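Local coordinates for serine--tRNA ligase (Pyrococcus horikoshii, PDB 2DQ0), which probably attaches serine to tRNA(Ser), using ATP, and can probably also charge tRNA(Sec) with serine, at residues N123-F128 / P337-N342; R283-T288 / I296-Q301; E306-S311 / V400-S405; Y350-K355 / S373-T378. All coordinates share one frame; numbering follows the deposited sequence.

Interactions 1, 3 and 4 are cut from one predominantly antiparallel sheet of the class II catalytic core, while interaction 2 joins the two arms of the loop between strands 273-282 and 301-311. Interactions 3 and 4 are immediate neighbours, with centres about 10 Å apart: strand 398-406 runs beside strand 367-376, and Asn404 O probably accepts a hydrogen bond from Ser375 N. Interaction 1 lies further along the sheet, its centre about 16 Å from that of interaction 4, where Asn342 packs on Lys354 and Lys355. Interactions 2, 3 and 4 all meet at the seryl-adenylate analogue, although the nearest atoms of interaction 2 stay about 8 Å from the other two. Interaction 2 holds adenine and sulfamoyl group, interaction 3 the serine moiety.

Interaction 1: residues N123-F128 / P337-N342; sequences NVPIRF and PYRVVN
Val340 packs against both Ile126 and Arg127, because strand 124-128 carries a classic beta bulge where it meets strand 338-342. The two strands are antiparallel. Val340 O takes the N-H of Ile126 at 2.9 Å, and Val340 N gives its hydrogen to Arg127 O in a more bent bond (146°). Val340 is the most deeply covered residue of the contact, enclosed by these two neighbours. Ile126 CG1 comes within 3.6 Å of Val340 CG2, having been turned in between the backbone N and the carbonyl carbon (chi1 59°). Arg127, its chain bent at chi3, swings its guanidinium back across the valine: Val340 CG1 lies over one face of the group, 3.8 Å above it and off centre. The same methyl also meets the edge of the Tyr338 ring. On the other face of the sheet, Phe128 lies alongside Arg339 and points the same way, with Phe128 CD2 3.3 Å from Arg339 CB. Beyond it, Arg339 NH2 comes up to Pro125 CG.

The side chain of Val124 is held more loosely. A pair of nearly straight backbone bonds ties Val124 to Asn342, the Asn342 N to Val124 O bond being 2.7 Å, yet that side chain comes no nearer than 4.1 Å, from its CB to Asn342 O. Ile126 is the solvent-exposed residue of the group. Next to Val124, Asn123 CB still packs on Val341 CG1.

Glu328 of helix 316-333 binds both Arg127 and the hydroxyl of Tyr338, fastening one face of the pair to that helix. Strand 338-342 continues the sheet through strand 354-362, whose Glu359 forms a salt bridge with Arg339.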
# COMPACT_ATOMS: atom_id res chain seq x y z
N ASN A 123 16.68 21.53 -19.06
CA ASN A 123 15.34 21.94 -18.69
C ASN A 123 15.38 23.46 -18.60
O ASN A 123 16.40 24.03 -18.22
CB ASN A 123 14.93 21.31 -17.37
CG ASN A 123 14.57 19.85 -17.52
OD1 ASN A 123 14.60 19.32 -18.63
ND2 ASN A 123 14.22 19.20 -16.42
N VAL A 124 14.28 24.10 -18.93
CA VAL A 124 14.25 25.55 -18.91
C VAL A 124 13.40 26.15 -17.82
O VAL A 124 12.21 25.88 -17.72
CB VAL A 124 13.76 26.09 -20.28
CG1 VAL A 124 13.62 27.60 -20.22
CG2 VAL A 124 14.73 25.69 -21.38
N PRO A 125 14.01 26.99 -16.96
CA PRO A 125 13.30 27.66 -15.86
C PRO A 125 12.44 28.71 -16.54
O PRO A 125 12.92 29.38 -17.46
CB PRO A 125 14.42 28.29 -15.04
CG PRO A 125 15.62 27.44 -15.36
CD PRO A 125 15.47 27.19 -16.84
N ILE A 126 11.20 28.88 -16.11
CA ILE A 126 10.32 29.86 -16.76
C ILE A 126 9.60 30.75 -15.78
O ILE A 126 8.88 31.66 -16.18
CB ILE A 126 9.24 29.15 -17.61
CG1 ILE A 126 8.40 28.23 -16.72
CG2 ILE A 126 9.88 28.34 -18.74
CD1 ILE A 126 7.26 27.57 -17.46
N ARG A 127 9.81 30.51 -14.50
CA ARG A 127 9.11 31.28 -13.50
C ARG A 127 9.76 31.05 -12.12
O ARG A 127 10.26 29.96 -11.84
CB ARG A 127 7.63 30.85 -13.52
CG ARG A 127 6.75 31.49 -12.47
CD ARG A 127 5.27 31.57 -12.87
NE ARG A 127 4.53 30.30 -13.05
CZ ARG A 127 4.57 29.54 -14.14
NH1 ARG A 127 5.31 29.88 -15.17
NH2 ARG A 127 3.79 28.47 -14.23
N PHE A 128 9.79 32.08 -11.29
CA PHE A 128 10.39 31.96 -9.97
C PHE A 128 9.49 32.64 -8.96
O PHE A 128 8.84 33.63 -9.27
CB PHE A 128 11.75 32.64 -9.93
CG PHE A 128 12.73 32.10 -10.91
CD1 PHE A 128 12.76 32.58 -12.21
CD2 PHE A 128 13.65 31.13 -10.52
CE1 PHE A 128 13.69 32.10 -13.12
CE2 PHE A 128 14.60 30.65 -11.41
CZ PHE A 128 14.62 31.13 -12.72
N PRO A 337 9.85 28.93 -1.39
CA PRO A 337 10.34 29.52 -2.63
C PRO A 337 10.65 28.41 -3.65
O PRO A 337 11.06 27.32 -3.29
CB PRO A 337 11.56 30.33 -2.17
CG PRO A 337 12.07 29.53 -0.99
CD PRO A 337 10.81 29.08 -0.28
N TYR A 338 10.42 28.70 -4.92
CA TYR A 338 10.60 27.70 -5.96
C TYR A 338 10.77 28.36 -7.32
O TYR A 338 10.72 29.58 -7.46
CB TYR A 338 9.35 26.80 -6.01
CG TYR A 338 8.08 27.51 -6.47
CD1 TYR A 338 7.82 27.71 -7.82
CD2 TYR A 338 7.16 28.02 -5.54
CE1 TYR A 338 6.68 28.40 -8.26
CE2 TYR A 338 6.01 28.72 -5.96
CZ TYR A 338 5.78 28.91 -7.33
OH TYR A 338 4.68 29.64 -7.76
N ARG A 339 10.97 27.51 -8.32
CA ARG A 339 11.10 27.96 -9.68
C ARG A 339 10.38 26.85 -10.47
O ARG A 339 10.48 25.68 -10.12
CB ARG A 339 12.59 28.05 -10.07
CG ARG A 339 13.29 26.71 -10.21
CD ARG A 339 14.74 26.81 -10.60
NE ARG A 339 15.19 25.50 -11.07
CZ ARG A 339 16.24 25.30 -11.85
NH1 ARG A 339 16.55 24.06 -12.23
NH2 ARG A 339 16.98 26.32 -12.25
N VAL A 340 9.60 27.19 -11.49
CA VAL A 340 8.96 26.12 -12.23
C VAL A 340 9.71 25.99 -13.53
O VAL A 340 10.15 26.98 -14.12
CB VAL A 340 7.43 26.33 -12.45
CG1 VAL A 340 6.95 27.56 -11.73
CG2 VAL A 340 7.09 26.32 -13.92
N VAL A 341 9.86 24.76 -13.97
CA VAL A 341 10.63 24.47 -15.16
C VAL A 341 9.86 23.80 -16.28
O VAL A 341 8.92 23.05 -16.05
CB VAL A 341 11.84 23.59 -14.73
CG1 VAL A 341 12.47 22.93 -15.91
CG2 VAL A 341 12.86 24.44 -13.99
N ASN A 342 10.25 24.09 -17.52
CA ASN A 342 9.64 23.44 -18.66
C ASN A 342 10.65 22.35 -18.98
O ASN A 342 11.80 22.61 -19.33
CB ASN A 342 9.49 24.39 -19.84
CG ASN A 342 8.78 23.74 -21.02
OD1 ASN A 342 8.43 22.54 -21.00
ND2 ASN A 342 8.56 24.52 -22.08

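Interaction 2: residues R283-T288 / I296-Q301; sequences RKEAGT and IFRVHQ. With SSA (5'-O-(N-(L-seryl)-sulfamoyl)adenosine), chain G; SO4 (sulfate ion), chain C; SO4 (sulfate ion), chain D.
The motif 2 loop of the class II synthetases closes here, as Arg283 and His300 join its two ends beside the adenylate analogue. Arg283 N donates to His300 O (2.9 Å), and His300 ND1 returns a bond to Arg283 O at 2.8 Å, lying in the carbonyl plane and in line with the imidazole plane. The far side of that ring, NE2, holds a sulfate ion.

Adenine is read by both arms: its N6 donates to Glu285 OE2 at 2.8 Å and to Val299 O, while Val299 N gives a 3.0 Å bond to N1. Arg283, bent at chi2 and chi3, lays one guanidinium face over the C8 side of the base; its NH2 bonds sulfamoyl O1S and its NH1 bonds Pro251 O. Glu285 OE1 also makes a long salt bridge, 3.8 Å, to Arg298 NE, and Arg298 NH1 bonds a second sulfate; both ions probably come from the crystallisation liquor. A phenylalanine at His300 would probably leave Arg283 O without its ring N-H donor, weakening the tie between the loop ends.

The loop links strands 273-282 and 301-311. Arg412 of helix 410-420 makes a cation-pi contact with Phe297, and Gln301 bonds Tyr219 and Pro217 of the second subunit.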
# COMPACT_ATOMS: atom_id res chain seq x y z
N ARG A 283 7.16 2.73 -5.21
CA ARG A 283 8.06 2.67 -6.36
C ARG A 283 9.34 1.95 -5.99
O ARG A 283 9.87 2.08 -4.90
CB ARG A 283 8.38 4.08 -6.91
CG ARG A 283 7.52 5.19 -6.38
CD ARG A 283 6.62 5.84 -7.40
NE ARG A 283 7.28 6.89 -8.17
CZ ARG A 283 6.64 7.93 -8.70
NH1 ARG A 283 5.34 8.06 -8.54
NH2 ARG A 283 7.29 8.82 -9.44
N LYS A 284 9.81 1.14 -6.93
CA LYS A 284 11.02 0.37 -6.75
C LYS A 284 12.26 1.25 -6.73
O LYS A 284 13.22 0.95 -6.03
CB LYS A 284 11.18 -0.64 -7.89
CG LYS A 284 10.25 -1.85 -7.88
CD LYS A 284 10.45 -2.63 -9.19
CE LYS A 284 9.74 -3.96 -9.20
NZ LYS A 284 9.74 -4.55 -10.57
N GLU A 285 12.23 2.35 -7.48
CA GLU A 285 13.38 3.23 -7.60
C GLU A 285 14.59 2.34 -7.90
O GLU A 285 15.66 2.51 -7.32
CB GLU A 285 13.63 4.02 -6.32
CG GLU A 285 12.58 5.08 -6.02
CD GLU A 285 12.40 6.12 -7.14
OE1 GLU A 285 13.40 6.46 -7.82
OE2 GLU A 285 11.27 6.61 -7.31
N ALA A 286 14.41 1.40 -8.83
CA ALA A 286 15.47 0.47 -9.19
C ALA A 286 16.74 1.14 -9.73
O ALA A 286 17.84 0.84 -9.29
CB ALA A 286 14.95 -0.55 -10.17
N GLY A 287 16.57 2.06 -10.68
CA GLY A 287 17.73 2.74 -11.24
C GLY A 287 18.73 3.20 -10.19
O GLY A 287 19.93 3.28 -10.45
N THR A 288 18.24 3.51 -9.00
CA THR A 288 19.09 3.97 -7.91
C THR A 288 19.06 2.94 -6.77
O THR A 288 18.40 1.91 -6.89
CB THR A 288 18.61 5.35 -7.42
OG1 THR A 288 19.11 5.59 -6.10
CG2 THR A 288 17.09 5.43 -7.41
N ILE A 296 13.87 11.05 3.46
CA ILE A 296 12.59 10.78 2.83
C ILE A 296 12.38 11.51 1.51
O ILE A 296 11.25 11.77 1.09
CB ILE A 296 11.43 11.14 3.77
CG1 ILE A 296 11.44 12.63 4.09
CG2 ILE A 296 11.51 10.30 5.01
CD1 ILE A 296 10.32 13.08 5.06
N PHE A 297 13.49 11.83 0.86
CA PHE A 297 13.42 12.51 -0.42
C PHE A 297 13.09 11.54 -1.55
O PHE A 297 12.31 11.84 -2.45
CB PHE A 297 14.75 13.18 -0.72
CG PHE A 297 14.74 13.98 -1.96
CD1 PHE A 297 14.10 15.23 -1.99
CD2 PHE A 297 15.29 13.48 -3.15
CE1 PHE A 297 14.00 15.97 -3.18
CE2 PHE A 297 15.20 14.21 -4.35
CZ PHE A 297 14.55 15.46 -4.36
N ARG A 298 13.73 10.38 -1.53
CA ARG A 298 13.52 9.38 -2.56
C ARG A 298 13.44 8.01 -1.87
O ARG A 298 14.45 7.36 -1.59
CB ARG A 298 14.67 9.42 -3.58
CG ARG A 298 14.62 8.30 -4.60
CD ARG A 298 15.81 8.33 -5.53
NE ARG A 298 15.64 9.32 -6.58
CZ ARG A 298 16.36 10.43 -6.69
NH1 ARG A 298 17.32 10.70 -5.81
NH2 ARG A 298 16.13 11.26 -7.70
N VAL A 299 12.21 7.59 -1.61
CA VAL A 299 11.98 6.35 -0.92
C VAL A 299 11.03 5.43 -1.67
O VAL A 299 10.50 5.76 -2.73
CB VAL A 299 11.41 6.66 0.44
CG1 VAL A 299 12.47 7.29 1.32
CG2 VAL A 299 10.23 7.65 0.28
N HIS A 300 10.82 4.27 -1.09
CA HIS A 300 9.93 3.30 -1.69
C HIS A 300 8.43 3.58 -1.50
O HIS A 300 7.61 3.13 -2.33
CB HIS A 300 10.30 1.91 -1.17
CG HIS A 300 11.61 1.43 -1.68
ND1 HIS A 300 11.88 1.38 -3.04
CD2 HIS A 300 12.72 1.01 -1.05
CE1 HIS A 300 13.12 0.94 -3.20
NE2 HIS A 300 13.65 0.71 -2.01
N GLN A 301 8.07 4.27 -0.42
CA GLN A 301 6.67 4.61 -0.18
C GLN A 301 6.53 6.05 0.31
O GLN A 301 7.33 6.53 1.12
CB GLN A 301 6.01 3.66 0.84
CG GLN A 301 6.26 4.00 2.28
CD GLN A 301 5.57 3.07 3.30
OE1 GLN A 301 5.67 1.85 3.22
NE2 GLN A 301 4.90 3.68 4.29
N10 SSA G . 1.31 11.33 -11.46
CA SSA G . 2.43 12.27 -11.65
CB SSA G . 2.09 13.64 -11.12
OG SSA G . 2.05 13.67 -9.69
C9 SSA G . 3.71 11.82 -10.96
O9 SSA G . 3.73 10.85 -10.22
N8 SSA G . 4.82 12.53 -11.23
S1 SSA G . 6.21 12.17 -10.51
O1S SSA G . 6.53 10.82 -10.95
O2S SSA G . 7.11 13.27 -10.80
O5' SSA G . 5.84 12.14 -8.98
C5' SSA G . 5.29 13.30 -8.38
C4' SSA G . 6.07 13.74 -7.19
O4' SSA G . 6.07 12.71 -6.17
C3' SSA G . 7.54 14.06 -7.37
O3' SSA G . 7.68 15.34 -7.95
C2' SSA G . 7.97 14.08 -5.91
O2' SSA G . 7.54 15.20 -5.19
C1' SSA G . 7.26 12.82 -5.40
N9 SSA G . 8.00 11.58 -5.60
C8 SSA G . 8.19 10.84 -6.75
N7 SSA G . 8.92 9.77 -6.58
C5 SSA G . 9.24 9.81 -5.22
C6 SSA G . 10.02 8.95 -4.40
N6 SSA G . 10.63 7.86 -4.85
N1 SSA G . 10.13 9.26 -3.07
C2 SSA G . 9.51 10.37 -2.61
N3 SSA G . 8.75 11.26 -3.30
C4 SSA G . 8.67 10.92 -4.61
S SO4 C . 17.13 -0.18 -2.46
O1 SO4 C . 16.64 -1.48 -1.95
O2 SO4 C . 16.51 0.89 -1.68
O3 SO4 C . 18.60 -0.11 -2.33
O4 SO4 C . 16.76 -0.05 -3.88
S SO4 D . 20.02 12.62 -5.05
O1 SO4 D . 19.10 11.75 -4.29
O2 SO4 D . 20.43 13.74 -4.18
O3 SO4 D . 21.22 11.87 -5.49
O4 SO4 D . 19.32 13.12 -6.24

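Interaction 3: residues E306-S311 / V400-S405; sequences EQFVYS and VHTLNS. With SSA (5'-O-(N-(L-seryl)-sulfamoyl)adenosine), chain G.
Gln307, Val309 and Ser311 pair with Ser405, Leu403 and His401 in an unbroken antiparallel ladder of six backbone hydrogen bonds, the strand segments running at 166° to each other. This is the heart of the class II antiparallel sheet, where the second motif 2 strand lies beside the motif 3 strand.

One face carries Phe308, Tyr310, Thr402 and Asn404. The Phe308 ring lies across the partner strand, with Leu403 O over one face, nearer the ring's border than its centre; Thr402 CB approaches its CZ at 4.0 Å. Helix 254-259 covers this ring with Leu257 and Ala258. Next along, Val400 CG2 meets the edge of the Tyr310 ring, whose hydroxyl bonds Leu257 O. The opposite face presents Val309 against Leu403, CB to CB at 4.1 Å, and turns toward helix 316-333.

At the pocket end, Asn404 OD1 lies 3.1 Å from CB of the analogue's serine moiety. Glu306 reaches the same moiety because its CG is anti to the backbone N (chi1 176°) and the chain then bends at chi2. Its carboxylate holds the moiety by both oxygens: OE1 accepts from the seryl hydroxyl OG at 2.7 Å, and OE2 from the amino nitrogen N10 at 2.6 Å.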
# COMPACT_ATOMS: atom_id res chain seq x y z
N GLU A 306 -3.13 13.85 -5.52
CA GLU A 306 -2.99 14.01 -6.96
C GLU A 306 -4.15 14.64 -7.73
O GLU A 306 -5.31 14.32 -7.48
CB GLU A 306 -2.70 12.63 -7.57
CG GLU A 306 -2.60 12.58 -9.08
CD GLU A 306 -1.21 12.88 -9.56
OE1 GLU A 306 -0.45 13.50 -8.80
OE2 GLU A 306 -0.88 12.50 -10.71
N GLN A 307 -3.81 15.51 -8.68
CA GLN A 307 -4.81 16.15 -9.55
C GLN A 307 -4.87 15.34 -10.84
O GLN A 307 -3.83 15.04 -11.44
CB GLN A 307 -4.39 17.57 -9.96
CG GLN A 307 -4.27 18.63 -8.88
CD GLN A 307 -3.73 19.92 -9.47
OE1 GLN A 307 -2.56 20.29 -9.27
NE2 GLN A 307 -4.57 20.61 -10.23
N PHE A 308 -6.07 15.00 -11.29
CA PHE A 308 -6.19 14.29 -12.56
C PHE A 308 -7.37 14.89 -13.32
O PHE A 308 -8.43 15.15 -12.73
CB PHE A 308 -6.40 12.80 -12.34
CG PHE A 308 -6.27 11.98 -13.60
CD1 PHE A 308 -7.32 11.92 -14.53
CD2 PHE A 308 -5.12 11.20 -13.82
CE1 PHE A 308 -7.22 11.10 -15.65
CE2 PHE A 308 -5.01 10.38 -14.94
CZ PHE A 308 -6.06 10.32 -15.86
N VAL A 309 -7.15 15.09 -14.62
CA VAL A 309 -8.12 15.72 -15.51
C VAL A 309 -8.42 15.03 -16.84
O VAL A 309 -7.52 14.56 -17.56
CB VAL A 309 -7.64 17.15 -15.85
CG1 VAL A 309 -8.55 17.79 -16.89
CG2 VAL A 309 -7.62 18.00 -14.60
N TYR A 310 -9.71 14.98 -17.16
CA TYR A 310 -10.19 14.42 -18.42
C TYR A 310 -10.80 15.64 -19.07
O TYR A 310 -11.73 16.22 -18.51
CB TYR A 310 -11.32 13.42 -18.21
CG TYR A 310 -10.94 12.08 -17.62
CD1 TYR A 310 -10.72 11.94 -16.25
CD2 TYR A 310 -10.88 10.95 -18.42
CE1 TYR A 310 -10.46 10.68 -15.69
CE2 TYR A 310 -10.61 9.69 -17.87
CZ TYR A 310 -10.41 9.56 -16.51
OH TYR A 310 -10.17 8.32 -15.96
N SER A 311 -10.30 16.04 -20.23
CA SER A 311 -10.86 17.20 -20.91
C SER A 311 -11.04 16.98 -22.42
O SER A 311 -10.67 15.93 -22.97
CB SER A 311 -9.99 18.45 -20.70
OG SER A 311 -8.89 18.46 -21.60
N VAL A 400 -10.39 11.35 -25.46
CA VAL A 400 -10.33 12.48 -24.55
C VAL A 400 -8.86 12.81 -24.32
O VAL A 400 -7.95 12.13 -24.81
CB VAL A 400 -10.97 12.09 -23.20
CG1 VAL A 400 -12.34 11.39 -23.43
CG2 VAL A 400 -10.04 11.12 -22.46
N HIS A 401 -8.62 13.88 -23.60
CA HIS A 401 -7.24 14.21 -23.27
C HIS A 401 -7.13 14.02 -21.77
O HIS A 401 -8.09 14.29 -21.04
CB HIS A 401 -6.87 15.64 -23.66
CG HIS A 401 -6.36 15.77 -25.06
ND1 HIS A 401 -5.72 16.90 -25.52
CD2 HIS A 401 -6.38 14.89 -26.09
CE1 HIS A 401 -5.35 16.71 -26.78
NE2 HIS A 401 -5.74 15.50 -27.15
N THR A 402 -6.01 13.51 -21.30
CA THR A 402 -5.84 13.32 -19.87
C THR A 402 -4.68 14.14 -19.39
O THR A 402 -3.70 14.36 -20.10
CB THR A 402 -5.58 11.83 -19.50
OG1 THR A 402 -4.35 11.38 -20.09
CG2 THR A 402 -6.71 10.96 -19.98
N LEU A 403 -4.80 14.63 -18.16
CA LEU A 403 -3.74 15.39 -17.54
C LEU A 403 -3.60 14.98 -16.08
O LEU A 403 -4.53 14.45 -15.48
CB LEU A 403 -4.01 16.89 -17.64
CG LEU A 403 -3.93 17.50 -19.03
CD1 LEU A 403 -5.27 17.36 -19.75
CD2 LEU A 403 -3.57 18.96 -18.90
N ASN A 404 -2.41 15.20 -15.52
CA ASN A 404 -2.19 14.89 -14.11
C ASN A 404 -1.15 15.84 -13.56
O ASN A 404 -0.32 16.40 -14.29
CB ASN A 404 -1.77 13.43 -13.91
CG ASN A 404 -0.39 13.13 -14.47
OD1 ASN A 404 0.62 13.52 -13.90
ND2 ASN A 404 -0.36 12.44 -15.59
N SER A 405 -1.21 16.04 -12.27
CA SER A 405 -0.27 16.92 -11.62
C SER A 405 -0.27 16.70 -10.14
O SER A 405 -1.31 16.47 -9.50
CB SER A 405 -0.63 18.38 -11.90
OG SER A 405 0.24 19.27 -11.21
N10 SSA G . 1.31 11.33 -11.46
CA SSA G . 2.43 12.27 -11.65
CB SSA G . 2.09 13.64 -11.12
OG SSA G . 2.05 13.67 -9.69
C9 SSA G . 3.71 11.82 -10.96
O9 SSA G . 3.73 10.85 -10.22
N8 SSA G . 4.82 12.53 -11.23
S1 SSA G . 6.21 12.17 -10.51
O1S SSA G . 6.53 10.82 -10.95
O2S SSA G . 7.11 13.27 -10.80
O5' SSA G . 5.84 12.14 -8.98
C5' SSA G . 5.29 13.30 -8.38
C4' SSA G . 6.07 13.74 -7.19
O4' SSA G . 6.07 12.71 -6.17
C3' SSA G . 7.54 14.06 -7.37
O3' SSA G . 7.68 15.34 -7.95
C2' SSA G . 7.97 14.08 -5.91
O2' SSA G . 7.54 15.20 -5.19
C1' SSA G . 7.26 12.82 -5.40
N9 SSA G . 8.00 11.58 -5.60
C8 SSA G . 8.19 10.84 -6.75
N7 SSA G . 8.92 9.77 -6.58
C5 SSA G . 9.24 9.81 -5.22
C6 SSA G . 10.02 8.95 -4.40
N6 SSA G . 10.63 7.86 -4.85
N1 SSA G . 10.13 9.26 -3.07
C2 SSA G . 9.51 10.37 -2.61
N3 SSA G . 8.75 11.26 -3.30
C4 SSA G . 8.67 10.92 -4.61

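Interaction 4: residues Y350-K355 / S373-T378; sequences YVAAKK and SASNCT. With SSA (5'-O-(N-(L-seryl)-sulfamoyl)adenosine), chain G.
Ala353 and Asn376 make the first of two backbone hydrogen bonds across this contact: Ala353 N donates to Asn376 O at 3.0 Å. The second, Asn376 N to Lys354 O, is longer at 3.2 Å though almost straight. Beyond it Lys355 stands opposite Ser375 as an antiparallel non-hydrogen-bonded pair, and Lys355 CA leans on Ala374 O through a CA-H...O contact. Within 373-378, Asn376 OD1 accepts from Thr378 N at 2.9 Å, an Asx turn; the donor sits above the carbonyl plane of the amide.

The side-chain contacts are mostly van der Waals. The Lys355 chain starts out extended (chi1 176°) and then folds at its second and third torsions, which lays the methylenes along the serines. CD meets Ser375 OG at 3.2 Å and lies about as near to Ser373 OG, while NZ passes on to hydrogen-bond Leu348 O. Replacing Lys355 by alanine would probably uncover the two serine side chains along this strand and leave Leu348 O without its ammonium partner. Further on, Ala352 CB rests 3.7 Å from Ser375 CB, Val351 CG1 touches Cys377 SG, and Ala353 CB meets Thr378 OG1.

At the ligand end Ser373 OG is hydrogen-bonded to Asp357 OD1, and Ser373 CB makes a van der Waals approach to sulfamoyl O2S of the analogue at 3.4 Å. The arrangement is the open end of the beta hairpin of strands 354-362 and 367-376, part of the antiparallel sheet that floors the class II adenylate pocket.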
# COMPACT_ATOMS: atom_id res chain seq x y z
N TYR A 350 7.97 9.20 -21.70
CA TYR A 350 7.01 8.72 -22.68
C TYR A 350 5.56 9.22 -22.68
O TYR A 350 4.99 9.46 -23.73
CB TYR A 350 6.98 7.19 -22.64
CG TYR A 350 8.07 6.54 -23.46
CD1 TYR A 350 9.39 7.00 -23.37
CD2 TYR A 350 7.78 5.49 -24.34
CE1 TYR A 350 10.39 6.44 -24.14
CE2 TYR A 350 8.78 4.92 -25.12
CZ TYR A 350 10.10 5.41 -25.01
OH TYR A 350 11.12 4.88 -25.78
N VAL A 351 4.97 9.37 -21.51
CA VAL A 351 3.57 9.74 -21.46
C VAL A 351 3.21 11.18 -21.80
O VAL A 351 2.21 11.42 -22.49
CB VAL A 351 2.99 9.41 -20.08
CG1 VAL A 351 1.47 9.52 -20.13
CG2 VAL A 351 3.42 8.02 -19.65
N ALA A 352 4.01 12.13 -21.36
CA ALA A 352 3.67 13.52 -21.60
C ALA A 352 4.03 14.12 -22.94
O ALA A 352 4.97 13.71 -23.60
CB ALA A 352 4.24 14.38 -20.48
N ALA A 353 3.24 15.11 -23.33
CA ALA A 353 3.49 15.87 -24.55
C ALA A 353 4.29 17.09 -24.11
O ALA A 353 5.15 17.59 -24.83
CB ALA A 353 2.17 16.31 -25.18
N LYS A 354 3.99 17.58 -22.91
CA LYS A 354 4.66 18.73 -22.31
C LYS A 354 4.56 18.58 -20.79
O LYS A 354 3.55 18.09 -20.27
CB LYS A 354 4.00 20.04 -22.75
CG LYS A 354 4.66 21.27 -22.16
CD LYS A 354 4.02 22.55 -22.65
CE LYS A 354 4.79 23.78 -22.22
NZ LYS A 354 4.18 25.01 -22.81
N LYS A 355 5.61 18.99 -20.09
CA LYS A 355 5.61 18.85 -18.64
C LYS A 355 6.25 20.01 -17.88
O LYS A 355 7.30 20.53 -18.27
CB LYS A 355 6.31 17.54 -18.27
CG LYS A 355 6.48 17.30 -16.78
CD LYS A 355 6.45 15.81 -16.44
CE LYS A 355 7.60 15.01 -17.04
NZ LYS A 355 7.26 13.55 -17.08
N SER A 373 5.08 17.56 -10.42
CA SER A 373 5.10 17.41 -11.86
C SER A 373 3.68 17.55 -12.39
O SER A 373 2.73 16.98 -11.82
CB SER A 373 5.66 16.04 -12.22
OG SER A 373 6.68 16.17 -13.19
N ALA A 374 3.52 18.31 -13.47
CA ALA A 374 2.22 18.51 -14.13
C ALA A 374 2.38 18.16 -15.61
O ALA A 374 3.15 18.78 -16.33
CB ALA A 374 1.78 19.97 -13.98
N SER A 375 1.64 17.16 -16.06
CA SER A 375 1.75 16.72 -17.44
C SER A 375 0.45 16.82 -18.24
O SER A 375 -0.65 16.66 -17.71
CB SER A 375 2.19 15.25 -17.48
OG SER A 375 3.36 15.04 -16.72
N ASN A 376 0.59 17.11 -19.53
CA ASN A 376 -0.58 17.09 -20.38
C ASN A 376 -0.30 15.82 -21.18
O ASN A 376 0.67 15.72 -21.94
CB ASN A 376 -0.65 18.29 -21.31
CG ASN A 376 -1.87 18.23 -22.22
OD1 ASN A 376 -2.54 17.19 -22.32
ND2 ASN A 376 -2.15 19.33 -22.91
N CYS A 377 -1.14 14.82 -20.99
CA CYS A 377 -0.91 13.58 -21.68
C CYS A 377 -1.58 13.46 -23.03
O CYS A 377 -1.48 12.40 -23.66
CB CYS A 377 -1.31 12.41 -20.79
SG CYS A 377 -0.28 12.34 -19.32
N THR A 378 -2.25 14.52 -23.47
CA THR A 378 -2.91 14.47 -24.77
C THR A 378 -3.83 13.24 -24.78
O THR A 378 -4.52 12.98 -23.79
CB THR A 378 -1.82 14.36 -25.88
OG1 THR A 378 -1.13 15.61 -25.94
CG2 THR A 378 -2.41 14.05 -27.23
N10 SSA G . 1.31 11.33 -11.46
CA SSA G . 2.43 12.27 -11.65
CB SSA G . 2.09 13.64 -11.12
OG SSA G . 2.05 13.67 -9.69
C9 SSA G . 3.71 11.82 -10.96
O9 SSA G . 3.73 10.85 -10.22
N8 SSA G . 4.82 12.53 -11.23
S1 SSA G . 6.21 12.17 -10.51
O1S SSA G . 6.53 10.82 -10.95
O2S SSA G . 7.11 13.27 -10.80
O5' SSA G . 5.84 12.14 -8.98
C5' SSA G . 5.29 13.30 -8.38
C4' SSA G . 6.07 13.74 -7.19
O4' SSA G . 6.07 12.71 -6.17
C3' SSA G . 7.54 14.06 -7.37
O3' SSA G . 7.68 15.34 -7.95
C2' SSA G . 7.97 14.08 -5.91
O2' SSA G . 7.54 15.20 -5.19
C1' SSA G . 7.26 12.82 -5.40
N9 SSA G . 8.00 11.58 -5.60
C8 SSA G . 8.19 10.84 -6.75
N7 SSA G . 8.92 9.77 -6.58
C5 SSA G . 9.24 9.81 -5.22
C6 SSA G . 10.02 8.95 -4.40
N6 SSA G . 10.63 7.86 -4.85
N1 SSA G . 10.13 9.26 -3.07
C2 SSA G . 9.51 10.37 -2.61
N3 SSA G . 8.75 11.26 -3.30
C4 SSA G . 8.67 10.92 -4.61